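Local coordinates for Proline/betaine transporter, RALF (Rickettsia prowazekii str. Madrid E, PDB 4D7R), which probably acts as a guanine nucleotide exchange factor, here as an engineered fusion of a Rickettsia Sec7 domain with a Legionella capping domain, at residues Ala158-Leu161 against Ala162-Ile166; Lys110-Leu113 against Glu114-Arg118; Lys199-Asn202 against Asp203-Lys207. All coordinates share one frame; numbering follows the deposited sequence.

Contact 1 of 3, residues Ala158-Leu161 against Ala162-Ile166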
loop_
_atom_site.group_PDB
_atom_site.type_symbol
_atom_site.label_atom_id
_atom_site.label_comp_id
_atom_site.label_asym_id
_atom_site.label_seq_id
_atom_site.Cartn_x
_atom_site.Cartn_y
_atom_site.Cartn_z
ATOM N N ALA A 158 11.490 16.949 0.027
ATOM C CA ALA A 158 12.029 15.578 0.153
ATOM C C ALA A 158 11.079 14.545 -0.476
ATOM O O ALA A 158 11.509 13.630 -1.190
ATOM C CB ALA A 158 12.284 15.249 1.616
ATOM N N TYR A 159 9.780 14.768 -0.280
ATOM C CA TYR A 159 8.729 13.882 -0.766
ATOM C C TYR A 159 8.580 13.985 -2.267
ATOM O O TYR A 159 8.506 12.945 -2.911
ATOM C CB TYR A 159 7.414 14.155 -0.029
ATOM C CG TYR A 159 6.211 13.445 -0.610
ATOM C CD1 TYR A 159 6.004 12.088 -0.388
ATOM C CD2 TYR A 159 5.257 14.142 -1.345
ATOM C CE1 TYR A 159 4.885 11.437 -0.899
ATOM C CE2 TYR A 159 4.134 13.502 -1.861
ATOM C CZ TYR A 159 3.938 12.156 -1.611
ATOM O OH TYR A 159 2.818 11.541 -2.094
ATOM N N ILE A 160 8.586 15.210 -2.834
ATOM C CA ILE A 160 8.479 15.372 -4.282
ATOM C C ILE A 160 9.714 14.763 -4.954
ATOM O O ILE A 160 9.557 14.020 -5.916
ATOM C CB ILE A 160 8.200 16.835 -4.708
ATOM C CG1 ILE A 160 6.902 17.341 -4.031
ATOM C CG2 ILE A 160 8.100 16.947 -6.263
ATOM C CD1 ILE A 160 6.820 18.813 -3.745
ATOM N N LEU A 161 10.919 14.986 -4.378
ATOM C CA LEU A 161 12.159 14.419 -4.923
ATOM C C LEU A 161 12.102 12.894 -4.946
ATOM O O LEU A 161 12.491 12.297 -5.951
ATOM C CB LEU A 161 13.379 14.935 -4.142
ATOM C CG LEU A 161 14.762 14.432 -4.577
ATOM C CD1 LEU A 161 15.144 14.920 -5.979
ATOM C CD2 LEU A 161 15.818 14.853 -3.606
ATOM N N ALA A 162 11.553 12.303 -3.899
ATOM C CA ALA A 162 11.476 10.863 -3.802
ATOM C C ALA A 162 10.494 10.287 -4.843
ATOM O O ALA A 162 10.838 9.369 -5.519
ATOM C CB ALA A 162 11.085 10.429 -2.411
ATOM N N TYR A 163 9.298 10.861 -4.970
ATOM C CA TYR A 163 8.345 10.325 -5.923
ATOM C C TYR A 163 8.779 10.540 -7.372
ATOM O O TYR A 163 8.574 9.672 -8.184
ATOM C CB TYR A 163 6.876 10.649 -5.627
ATOM C CG TYR A 163 6.293 11.975 -6.016
ATOM C CD1 TYR A 163 6.197 12.362 -7.324
ATOM C CD2 TYR A 163 5.762 12.819 -5.058
ATOM C CE1 TYR A 163 5.655 13.558 -7.654
ATOM C CE2 TYR A 163 5.217 14.003 -5.392
ATOM C CZ TYR A 163 5.156 14.367 -6.688
ATOM O OH TYR A 163 4.605 15.536 -7.020
ATOM N N GLN A 164 9.464 11.655 -7.633
ATOM C CA GLN A 164 9.987 11.941 -8.969
ATOM C C GLN A 164 11.117 10.961 -9.316
ATOM O O GLN A 164 11.234 10.573 -10.470
ATOM C CB GLN A 164 10.440 13.410 -9.117
ATOM C CG GLN A 164 9.300 14.426 -9.106
ATOM C CD GLN A 164 8.614 14.629 -10.439
ATOM O OE1 GLN A 164 9.129 14.287 -11.507
ATOM N NE2 GLN A 164 7.475 15.302 -10.407
ATOM N N THR A 165 11.909 10.531 -8.315
ATOM C CA THR A 165 13.035 9.600 -8.499
ATOM C C THR A 165 12.476 8.212 -8.793
ATOM O O THR A 165 12.994 7.502 -9.654
ATOM C CB THR A 165 13.961 9.613 -7.257
ATOM O OG1 THR A 165 14.501 10.910 -7.077
ATOM C CG2 THR A 165 15.111 8.630 -7.372
ATOM N N ILE A 166 11.437 7.818 -8.043
ATOM C CA ILE A 166 10.752 6.530 -8.222
ATOM C C ILE A 166 10.124 6.477 -9.642
ATOM O O ILE A 166 10.270 5.482 -10.340
ATOM C CB ILE A 166 9.713 6.326 -7.079
ATOM C CG1 ILE A 166 10.430 6.026 -5.737
ATOM C CG2 ILE A 166 8.748 5.219 -7.442
ATOM C CD1 ILE A 166 9.593 6.167 -4.496
#
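Y159 and Y163 form an offset edge-to-face pair: the CD2 edge of Y163 points at the face of Y159, with ring centroids 5.3 Å apart and planes at 74°. The first torsion of Y163, 81°, sets CG between the backbone N and the carbonyl carbon and turns the ring back along the helix. One face of it then receives I160 CA, 4.1 Å from the ring centroid in a CH-pi contact, while the I160 side chain runs alongside, I160 CG2 lying 3.9 Å from Y163 CZ. Tyrosine suits this place: its flat ring turns an edge to Y159 and a face to I160 CA. The Y159 hydroxyl bonds to D133, and to K275 and W277 of the Legionella capping domain, across the fusion. T165 swings OG1 beside its own backbone N (chi1 -61°), so that OG1 donates to L161 O at 2.7 Å. T165 N reaches L161 O from the opposite face of the carbonyl plane, at 3.0 Å. L161 O thus accepts two bonds, and the buried hydroxyl has a partner in its own helix. Such i to i+4 packing and threonine-to-carbonyl bonding are characteristic of an alpha-helix, here helix 155-173 of the all-helical Sec7 domain.

Contact 2 of 3, residues Lys110-Leu113 against Glu114-Arg118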
loop_
_atom_site.group_PDB
_atom_site.type_symbol
_atom_site.label_atom_id
_atom_site.label_comp_id
_atom_site.label_asym_id
_atom_site.label_seq_id
_atom_site.Cartn_x
_atom_site.Cartn_y
_atom_site.Cartn_z
ATOM N N LYS A 110 24.427 11.289 4.754
ATOM C CA LYS A 110 24.384 10.156 3.855
ATOM C C LYS A 110 23.891 10.641 2.508
ATOM O O LYS A 110 23.154 11.635 2.430
ATOM C CB LYS A 110 23.464 9.021 4.380
ATOM C CG LYS A 110 23.897 8.356 5.685
ATOM C CD LYS A 110 25.319 7.811 5.696
ATOM C CE LYS A 110 25.762 7.524 7.110
ATOM N NZ LYS A 110 27.246 7.437 7.213
ATOM N N ASP A 111 24.325 9.943 1.458
ATOM C CA ASP A 111 23.934 10.178 0.074
ATOM C C ASP A 111 22.427 9.912 0.017
ATOM O O ASP A 111 21.971 8.889 0.548
ATOM C CB ASP A 111 24.660 9.190 -0.853
ATOM C CG ASP A 111 24.227 9.327 -2.305
ATOM O OD1 ASP A 111 24.535 10.373 -2.919
ATOM O OD2 ASP A 111 23.500 8.437 -2.792
ATOM N N TYR A 112 21.677 10.837 -0.611
ATOM C CA TYR A 112 20.230 10.751 -0.719
ATOM C C TYR A 112 19.765 9.447 -1.359
ATOM O O TYR A 112 18.962 8.730 -0.756
ATOM C CB TYR A 112 19.656 11.946 -1.491
ATOM C CG TYR A 112 18.158 11.849 -1.667
ATOM C CD1 TYR A 112 17.295 12.237 -0.651
ATOM C CD2 TYR A 112 17.603 11.340 -2.842
ATOM C CE1 TYR A 112 15.919 12.183 -0.816
ATOM C CE2 TYR A 112 16.227 11.245 -3.003
ATOM C CZ TYR A 112 15.391 11.679 -1.991
ATOM O OH TYR A 112 14.043 11.592 -2.129
ATOM N N LEU A 113 20.257 9.151 -2.534
ATOM C CA LEU A 113 19.789 7.970 -3.207
ATOM C C LEU A 113 20.161 6.634 -2.485
ATOM O O LEU A 113 19.385 5.725 -2.418
ATOM C CB LEU A 113 20.273 7.956 -4.634
ATOM C CG LEU A 113 19.734 6.844 -5.459
ATOM C CD1 LEU A 113 18.233 6.982 -5.579
ATOM C CD2 LEU A 113 20.342 6.931 -6.833
ATOM N N GLU A 114 21.357 6.571 -1.947
ATOM C CA GLU A 114 21.774 5.395 -1.182
ATOM C C GLU A 114 20.836 5.192 0.005
ATOM O O GLU A 114 20.420 4.067 0.281
ATOM C CB GLU A 114 23.230 5.553 -0.716
ATOM C CG GLU A 114 24.211 4.932 -1.703
ATOM C CD GLU A 114 24.328 3.418 -1.636
ATOM O OE1 GLU A 114 25.014 2.921 -0.712
ATOM O OE2 GLU A 114 23.736 2.727 -2.499
ATOM N N SER A 115 20.466 6.288 0.662
ATOM C CA SER A 115 19.536 6.270 1.798
ATOM C C SER A 115 18.159 5.751 1.346
ATOM O O SER A 115 17.582 4.893 2.015
ATOM C CB SER A 115 19.412 7.669 2.380
ATOM O OG SER A 115 20.638 8.043 2.982
ATOM N N LEU A 116 17.652 6.243 0.191
ATOM C CA LEU A 116 16.343 5.791 -0.332
ATOM C C LEU A 116 16.342 4.308 -0.697
ATOM O O LEU A 116 15.431 3.577 -0.276
ATOM C CB LEU A 116 15.873 6.696 -1.487
ATOM C CG LEU A 116 14.540 6.347 -2.224
ATOM C CD1 LEU A 116 13.344 6.301 -1.255
ATOM C CD2 LEU A 116 14.233 7.369 -3.254
ATOM N N ARG A 117 17.408 3.842 -1.389
ATOM C CA ARG A 117 17.611 2.423 -1.714
ATOM C C ARG A 117 17.582 1.546 -0.457
ATOM O O ARG A 117 16.864 0.548 -0.423
ATOM C CB ARG A 117 18.967 2.212 -2.403
ATOM C CG ARG A 117 19.062 2.727 -3.814
ATOM C CD ARG A 117 20.361 2.220 -4.409
ATOM N NE ARG A 117 20.735 2.929 -5.633
ATOM C CZ ARG A 117 20.299 2.610 -6.843
ATOM N NH1 ARG A 117 19.435 1.610 -7.005
ATOM N NH2 ARG A 117 20.714 3.283 -7.899
ATOM N N ARG A 118 18.329 1.925 0.548
ATOM C CA ARG A 118 18.414 1.187 1.773
ATOM C C ARG A 118 17.035 1.081 2.443
ATOM O O ARG A 118 16.633 0.039 2.799
ATOM C CB ARG A 118 19.443 1.823 2.684
ATOM C CG ARG A 118 19.876 0.933 3.792
ATOM C CD ARG A 118 21.130 1.421 4.449
ATOM N NE ARG A 118 20.886 1.874 5.792
ATOM C CZ ARG A 118 21.254 3.047 6.253
ATOM N NH1 ARG A 118 22.028 3.798 5.547
ATOM N NH2 ARG A 118 20.815 3.473 7.401
#
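L113 overlaps the outer part of R117, its CD2 lying 3.8 Å from R117 NH2 and its CG 4.0 Å from R117 NE. The arginine chain runs extended from CG to NE, with CG beside the backbone N, which carries the guanidinium past the leucine one turn back. Its NH2 and NH1 are then held by the carbonyl oxygens of K216 and P217, so that a buried charged group has polar partners while the leucine lines its flank. The backbone bond from R117 N to L113 O joins the same two residues. At the start of this helix, 112-121 of the Rickettsia Sec7 domain, D111 is the N-cap: with CG anti to its backbone N (chi1 176°), the carboxylate folds over the first turn and D111 OD2 accepts from E114 N at 3.0 Å. The amide comes in on the anti side of the carboxylate, 24° out of its plane. An acid suits this place, since the first-turn amides have no carbonyl of a preceding turn, and its negative charge is probably stabilised by the helix dipole. S115 adds a second grip on D111, this time on the backbone. S115 OG donates to D111 O at 2.9 Å from above the carbonyl plane, and S115 N reaches D111 O at 3.0 Å from the opposite face. K110 CB lies 3.3 Å from S115 OG; a small residue suits this buried place, where F139 and Y143 of helix 129-146 pack against S115.

Contact 3 of 3, residues Lys199-Asn202 against Asp203-Lys207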
loop_
_atom_site.group_PDB
_atom_site.type_symbol
_atom_site.label_atom_id
_atom_site.label_comp_id
_atom_site.label_asym_id
_atom_site.label_seq_id
_atom_site.Cartn_x
_atom_site.Cartn_y
_atom_site.Cartn_z
ATOM N N LYS A 199 12.952 27.299 -4.063
ATOM C CA LYS A 199 14.267 27.321 -4.710
ATOM C C LYS A 199 14.446 26.060 -5.549
ATOM O O LYS A 199 13.530 25.250 -5.660
ATOM C CB LYS A 199 15.385 27.462 -3.653
ATOM C CG LYS A 199 15.409 28.824 -2.930
ATOM N N ASN A 200 15.615 25.906 -6.161
ATOM C CA ASN A 200 15.903 24.721 -6.952
ATOM C C ASN A 200 16.779 23.775 -6.115
ATOM O O ASN A 200 17.329 24.181 -5.080
ATOM C CB ASN A 200 16.679 25.126 -8.227
ATOM C CG ASN A 200 15.873 25.772 -9.336
ATOM O OD1 ASN A 200 14.639 25.785 -9.343
ATOM N ND2 ASN A 200 16.572 26.309 -10.330
ATOM N N PHE A 201 16.875 22.500 -6.539
ATOM C CA PHE A 201 17.837 21.599 -5.933
ATOM C C PHE A 201 19.141 21.924 -6.704
ATOM O O PHE A 201 19.069 22.370 -7.861
ATOM C CB PHE A 201 17.458 20.130 -6.144
ATOM C CG PHE A 201 16.219 19.685 -5.418
ATOM C CD1 PHE A 201 16.279 19.288 -4.086
ATOM C CD2 PHE A 201 14.990 19.651 -6.064
ATOM C CE1 PHE A 201 15.125 18.859 -3.413
ATOM C CE2 PHE A 201 13.836 19.226 -5.390
ATOM C CZ PHE A 201 13.912 18.842 -4.070
ATOM N N ASN A 202 20.315 21.716 -6.076
ATOM C CA ASN A 202 21.622 21.927 -6.727
ATOM C C ASN A 202 21.686 21.027 -7.973
ATOM O O ASN A 202 21.235 19.865 -7.913
ATOM C CB ASN A 202 22.760 21.577 -5.750
ATOM C CG ASN A 202 24.132 21.514 -6.382
ATOM O OD1 ASN A 202 24.551 20.471 -6.886
ATOM N ND2 ASN A 202 24.841 22.630 -6.423
ATOM N N ASP A 203 22.238 21.559 -9.080
ATOM C CA ASP A 203 22.371 20.840 -10.347
ATOM C C ASP A 203 23.043 19.483 -10.190
ATOM O O ASP A 203 22.431 18.475 -10.547
ATOM C CB ASP A 203 23.110 21.694 -11.391
ATOM C CG ASP A 203 22.965 21.127 -12.781
ATOM O OD1 ASP A 203 21.838 21.125 -13.297
ATOM O OD2 ASP A 203 23.970 20.625 -13.321
ATOM N N ASN A 204 24.282 19.451 -9.639
ATOM C CA ASN A 204 25.012 18.170 -9.424
ATOM C C ASN A 204 24.291 17.240 -8.469
ATOM O O ASN A 204 24.375 16.027 -8.647
ATOM C CB ASN A 204 26.460 18.337 -8.969
ATOM C CG ASN A 204 27.304 17.080 -9.209
ATOM O OD1 ASN A 204 27.340 16.498 -10.316
ATOM N ND2 ASN A 204 28.049 16.666 -8.197
ATOM N N PHE A 205 23.589 17.779 -7.460
ATOM C CA PHE A 205 22.825 16.941 -6.525
ATOM C C PHE A 205 21.793 16.083 -7.323
ATOM O O PHE A 205 21.646 14.885 -7.072
ATOM C CB PHE A 205 22.116 17.829 -5.475
ATOM C CG PHE A 205 21.178 17.101 -4.542
ATOM C CD1 PHE A 205 21.672 16.324 -3.496
ATOM C CD2 PHE A 205 19.796 17.198 -4.700
ATOM C CE1 PHE A 205 20.804 15.633 -2.642
ATOM C CE2 PHE A 205 18.931 16.529 -3.838
ATOM C CZ PHE A 205 19.440 15.730 -2.826
ATOM N N LEU A 206 21.134 16.699 -8.318
ATOM C CA LEU A 206 20.145 16.011 -9.158
ATOM C C LEU A 206 20.807 15.143 -10.214
ATOM O O LEU A 206 20.286 14.069 -10.534
ATOM C CB LEU A 206 19.156 16.993 -9.810
ATOM C CG LEU A 206 18.251 17.806 -8.899
ATOM C CD1 LEU A 206 17.392 18.755 -9.711
ATOM C CD2 LEU A 206 17.360 16.910 -8.028
ATOM N N LYS A 207 21.965 15.595 -10.750
ATOM C CA LYS A 207 22.730 14.850 -11.756
ATOM C C LYS A 207 23.180 13.513 -11.200
ATOM O O LYS A 207 23.056 12.495 -11.892
ATOM C CB LYS A 207 23.914 15.673 -12.288
ATOM C CG LYS A 207 24.657 15.052 -13.497
ATOM C CD LYS A 207 23.736 14.709 -14.686
ATOM C CE LYS A 207 24.467 14.527 -16.004
ATOM N NZ LYS A 207 25.454 13.417 -15.962
#
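The rings of F201 and F205 approach each other aslant, F201 CD1 standing 3.8 Å from F205 CE2. L206 CD2 likewise meets the F201 ring obliquely, 4.0 Å from F201 CG. A third flat group, the amide of N202, works through its plane: F205 N comes to N202 OD1 on a lone pair, within the carbonyl plane, at 2.9 Å. The side chain of N202 is placed for this by a first torsion of 169°, with CG anti to the backbone N, so that the amide reaches forward over the first turn of the helix. Asparagine suits the position because its short side chain brings a carbonyl oxygen to an amide that would otherwise lack a helical acceptor. The backbone oxygen of N202 is used as well, N202 O accepting from L206 N at 3.2 Å. An apolar contact accompanies these polar ones: F201 CB rests 3.7 Å from L206 CG, the two side chains crossing at about a right angle. Here the large ring and the branched leucine close over the foot of the helix, and both reach L161 of helix 155-173, as does F205; the turn is thus anchored by its apolar side while N202 stays exposed. With N202 at the N-cap, F201 just before it and L206 at the fourth helical position, the arrangement is a capped helix N terminus with a hydrophobic staple, starting helix 203-215 of the Sec7 domain.

From the N terminus the chain meets contact 2 first, at the start of helix 112-121, then contact 1 inside helix 155-173, and last contact 3, where the loop after helix 185-191 enters helix 203-215. Each is local and closes no long loop; they follow in series, neither nesting nor crossing. The three converge in space, however. Y112 of contact 2 packs against L161 and A162 of contact 1, its OH making a weak hydrogen bond to A158 O, and Y112 CB lies 4.0 Å from F205 CZ of contact 3. L161 also touches F201, F205 and L206, tying three helices into one apolar core within the Rickettsia Sec7 part of the fusion.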